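Local coordinates for putative exported protein (Bacteroides fragilis, PDB 3FZX) that is of unknown function but binds calcium ions and is probably an exported lipid-binding barrel protein, at residues G28-Q40 with V50-L64. Numbering follows the deposited sequence.
Sequences GKLTNILVYRVDQ and VVANYTFADAAGKTL
Leu34 and Phe56 form an antiparallel non-hydrogen-bonded pair in a beta hairpin, strands 30-44 and 47-58 of a closed barrel, and their side chains run side by side on the same surface as Tyr36 and Tyr54. The Leu34 side chain can be traced from CB outward. Its CB leaves the sheet, and chi1 of 175° sets CG beside its own carbonyl carbon; CG passes 4.2 Å from Thr55 O. There the chain forks. Leu34 CD2 lies 4.1 Å from Phe56 CE1, whereas CD1 sits squarely over one face, 3.5 Å from the ring centroid, in a CH-pi contact just 7° off the normal. Leu34 CD1 also lies 3.2 Å from Thr55 O and touches Tyr54 CB. Leu92 of helix 89-94 packs on Phe56 too. Each end of the pairing has its own irregularity. At one, Asp39 and Gln40 both give their backbone N-H to Val51 O, a classic beta bulge that shifts the register by one. Asp39 then carries a salt bridge to Arg37, whose guanidinium offers NH1 in its plane to the anti lone pair of OD1. At the other, Ala57 O takes two donors from opposite faces of its carbonyl plane, Ile33 N at 3.0 Å and Asn32 ND2 at 3.1 Å.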
# COMPACT_ATOMS: atom_id res chain seq x y z
N GLY A 28 -3.33 31.53 -8.16
CA GLY A 28 -2.58 31.17 -9.35
C GLY A 28 -1.07 31.20 -9.22
O GLY A 28 -0.36 31.03 -10.23
N LYS A 29 -0.57 31.41 -8.01
CA LYS A 29 0.87 31.43 -7.79
C LYS A 29 1.40 30.01 -7.68
O LYS A 29 0.83 29.19 -6.97
CB LYS A 29 1.22 32.21 -6.52
CG LYS A 29 2.73 32.29 -6.29
CD LYS A 29 3.06 33.28 -5.24
CE LYS A 29 4.56 33.43 -5.11
NZ LYS A 29 4.86 34.56 -4.19
N LEU A 30 2.51 29.76 -8.37
CA LEU A 30 3.19 28.47 -8.33
C LEU A 30 3.87 28.26 -6.97
O LEU A 30 4.72 29.07 -6.59
CB LEU A 30 4.25 28.38 -9.44
CG LEU A 30 5.06 27.09 -9.57
CD1 LEU A 30 4.21 25.88 -9.90
CD2 LEU A 30 6.10 27.27 -10.64
N THR A 31 3.49 27.18 -6.26
CA THR A 31 4.10 26.80 -4.97
C THR A 31 5.04 25.60 -5.10
O THR A 31 6.10 25.57 -4.49
CB THR A 31 3.01 26.47 -3.88
OG1 THR A 31 2.23 25.31 -4.26
CG2 THR A 31 2.06 27.64 -3.70
N ASN A 32 4.68 24.61 -5.91
CA ASN A 32 5.48 23.38 -5.98
C ASN A 32 5.44 22.73 -7.33
O ASN A 32 4.51 22.95 -8.11
CB ASN A 32 5.02 22.35 -4.92
CG ASN A 32 5.14 22.87 -3.50
OD1 ASN A 32 4.25 23.56 -3.01
ND2 ASN A 32 6.24 22.57 -2.85
N ILE A 33 6.45 21.91 -7.57
CA ILE A 33 6.56 21.15 -8.82
C ILE A 33 6.75 19.69 -8.45
O ILE A 33 7.65 19.38 -7.66
CB ILE A 33 7.76 21.60 -9.65
CG1 ILE A 33 7.69 23.11 -9.91
CG2 ILE A 33 7.85 20.77 -10.95
CD1 ILE A 33 8.97 23.68 -10.47
N LEU A 34 5.90 18.81 -9.00
CA LEU A 34 6.00 17.37 -8.77
C LEU A 34 6.46 16.69 -10.07
O LEU A 34 5.88 16.92 -11.15
CB LEU A 34 4.65 16.79 -8.33
CG LEU A 34 4.57 15.26 -8.15
CD1 LEU A 34 5.60 14.71 -7.11
CD2 LEU A 34 3.12 14.80 -7.81
N VAL A 35 7.48 15.85 -9.97
CA VAL A 35 8.07 15.17 -11.12
C VAL A 35 8.09 13.67 -10.86
O VAL A 35 8.62 13.23 -9.83
CB VAL A 35 9.53 15.61 -11.38
CG1 VAL A 35 10.06 14.95 -12.66
CG2 VAL A 35 9.64 17.12 -11.47
N TYR A 36 7.49 12.90 -11.77
CA TYR A 36 7.51 11.45 -11.70
C TYR A 36 8.39 10.96 -12.84
O TYR A 36 8.31 11.49 -13.95
CB TYR A 36 6.12 10.89 -11.94
CG TYR A 36 5.13 11.06 -10.84
CD1 TYR A 36 5.28 10.38 -9.63
CD2 TYR A 36 3.98 11.84 -11.01
CE1 TYR A 36 4.33 10.50 -8.59
CE2 TYR A 36 3.03 11.97 -10.00
CZ TYR A 36 3.20 11.30 -8.78
OH TYR A 36 2.25 11.43 -7.78
N ARG A 37 9.21 9.95 -12.58
CA ARG A 37 9.96 9.28 -13.64
C ARG A 37 9.78 7.75 -13.53
O ARG A 37 10.03 7.16 -12.46
CB ARG A 37 11.44 9.66 -13.59
CG ARG A 37 12.26 9.04 -14.74
CD ARG A 37 13.77 9.32 -14.64
NE ARG A 37 14.34 9.15 -13.30
CZ ARG A 37 14.65 7.99 -12.72
NH1 ARG A 37 14.42 6.82 -13.32
NH2 ARG A 37 15.17 8.01 -11.49
N VAL A 38 9.34 7.14 -14.63
CA VAL A 38 9.15 5.70 -14.70
C VAL A 38 10.51 5.02 -14.64
O VAL A 38 11.34 5.23 -15.53
CB VAL A 38 8.42 5.28 -15.99
CG1 VAL A 38 8.39 3.73 -16.10
CG2 VAL A 38 7.01 5.85 -16.04
N ASP A 39 10.75 4.25 -13.59
CA ASP A 39 12.03 3.54 -13.38
C ASP A 39 11.98 2.18 -14.05
O ASP A 39 12.87 1.83 -14.79
CB ASP A 39 12.32 3.35 -11.88
CG ASP A 39 13.80 3.02 -11.60
OD1 ASP A 39 14.65 3.88 -11.87
OD2 ASP A 39 14.12 1.92 -11.09
N GLN A 40 10.92 1.41 -13.81
CA GLN A 40 10.80 0.08 -14.38
C GLN A 40 9.36 -0.30 -14.63
O GLN A 40 8.50 0.05 -13.85
CB GLN A 40 11.42 -0.95 -13.41
CG GLN A 40 12.95 -1.04 -13.43
CD GLN A 40 13.50 -1.47 -14.80
OE1 GLN A 40 12.99 -2.39 -15.44
NE2 GLN A 40 14.56 -0.79 -15.26
N VAL A 50 4.35 -0.82 -12.48
CA VAL A 50 5.27 0.29 -12.81
C VAL A 50 5.82 0.86 -11.51
O VAL A 50 5.05 1.22 -10.63
CB VAL A 50 4.58 1.42 -13.61
CG1 VAL A 50 5.41 2.71 -13.60
CG2 VAL A 50 4.27 0.99 -15.03
N VAL A 51 7.14 0.90 -11.37
CA VAL A 51 7.80 1.53 -10.24
C VAL A 51 8.31 2.88 -10.77
O VAL A 51 9.04 2.91 -11.77
CB VAL A 51 8.97 0.64 -9.71
CG1 VAL A 51 9.83 1.38 -8.68
CG2 VAL A 51 8.43 -0.68 -9.11
N ALA A 52 7.92 3.98 -10.12
CA ALA A 52 8.38 5.31 -10.53
C ALA A 52 9.02 6.04 -9.35
O ALA A 52 8.62 5.83 -8.23
CB ALA A 52 7.23 6.13 -11.07
N ASN A 53 10.03 6.86 -9.64
CA ASN A 53 10.61 7.78 -8.66
C ASN A 53 9.86 9.10 -8.70
O ASN A 53 9.56 9.59 -9.78
CB ASN A 53 12.06 8.07 -9.00
CG ASN A 53 12.91 6.83 -8.99
OD1 ASN A 53 13.71 6.63 -9.90
ND2 ASN A 53 12.75 5.99 -7.99
N TYR A 54 9.56 9.67 -7.53
CA TYR A 54 8.95 11.00 -7.45
C TYR A 54 9.89 11.96 -6.76
O TYR A 54 10.69 11.54 -5.91
CB TYR A 54 7.61 10.99 -6.72
CG TYR A 54 7.63 10.58 -5.26
CD1 TYR A 54 7.93 11.51 -4.25
CD2 TYR A 54 7.33 9.28 -4.89
CE1 TYR A 54 7.94 11.13 -2.90
CE2 TYR A 54 7.34 8.90 -3.54
CZ TYR A 54 7.65 9.83 -2.56
OH TYR A 54 7.63 9.45 -1.25
N THR A 55 9.79 13.22 -7.17
CA THR A 55 10.41 14.36 -6.52
C THR A 55 9.37 15.48 -6.37
O THR A 55 8.60 15.76 -7.29
CB THR A 55 11.59 14.86 -7.30
OG1 THR A 55 12.56 13.83 -7.35
CG2 THR A 55 12.21 16.06 -6.63
N PHE A 56 9.33 16.03 -5.17
CA PHE A 56 8.51 17.18 -4.81
C PHE A 56 9.52 18.29 -4.60
O PHE A 56 10.44 18.14 -3.82
CB PHE A 56 7.76 16.96 -3.49
CG PHE A 56 6.51 16.14 -3.58
CD1 PHE A 56 5.30 16.73 -3.93
CD2 PHE A 56 6.52 14.78 -3.27
CE1 PHE A 56 4.11 15.96 -4.01
CE2 PHE A 56 5.35 14.02 -3.36
CZ PHE A 56 4.14 14.61 -3.72
N ALA A 57 9.37 19.38 -5.32
CA ALA A 57 10.21 20.55 -5.12
C ALA A 57 9.35 21.78 -4.91
O ALA A 57 8.14 21.76 -5.14
CB ALA A 57 11.14 20.75 -6.30
N ASP A 58 9.97 22.85 -4.44
CA ASP A 58 9.28 24.14 -4.30
C ASP A 58 9.37 24.88 -5.64
O ASP A 58 9.97 24.36 -6.59
CB ASP A 58 9.88 24.98 -3.14
CG ASP A 58 11.35 25.39 -3.36
OD1 ASP A 58 11.87 25.36 -4.51
OD2 ASP A 58 12.00 25.75 -2.35
N ALA A 59 8.79 26.08 -5.70
CA ALA A 59 8.74 26.88 -6.93
C ALA A 59 10.12 27.25 -7.45
O ALA A 59 10.28 27.44 -8.63
CB ALA A 59 7.88 28.15 -6.74
N ALA A 60 11.12 27.31 -6.57
CA ALA A 60 12.50 27.60 -6.99
C ALA A 60 13.29 26.33 -7.37
O ALA A 60 14.49 26.40 -7.54
CB ALA A 60 13.22 28.36 -5.89
N GLY A 61 12.63 25.18 -7.50
CA GLY A 61 13.32 23.92 -7.84
C GLY A 61 14.08 23.17 -6.74
O GLY A 61 14.64 22.10 -7.00
N LYS A 62 14.14 23.71 -5.52
CA LYS A 62 14.75 22.98 -4.40
C LYS A 62 13.91 21.73 -4.02
O LYS A 62 12.71 21.84 -3.73
CB LYS A 62 14.92 23.88 -3.17
CG LYS A 62 15.75 23.21 -2.05
CD LYS A 62 15.96 24.10 -0.82
CE LYS A 62 14.71 24.22 0.04
NZ LYS A 62 14.98 25.11 1.20
N THR A 63 14.54 20.56 -4.04
CA THR A 63 13.86 19.31 -3.69
C THR A 63 13.42 19.33 -2.24
O THR A 63 14.19 19.69 -1.40
CB THR A 63 14.80 18.10 -3.88
OG1 THR A 63 15.14 18.00 -5.27
CG2 THR A 63 14.13 16.82 -3.46
N LEU A 64 12.17 18.98 -1.98
CA LEU A 64 11.60 18.89 -0.65
C LEU A 64 11.53 17.42 -0.18
O LEU A 64 11.72 17.12 0.99
CB LEU A 64 10.19 19.50 -0.62
CG LEU A 64 10.03 20.96 -1.09
CD1 LEU A 64 8.59 21.39 -0.93
CD2 LEU A 64 10.95 21.93 -0.35
O HOH W 1 11.36 12.02 -10.10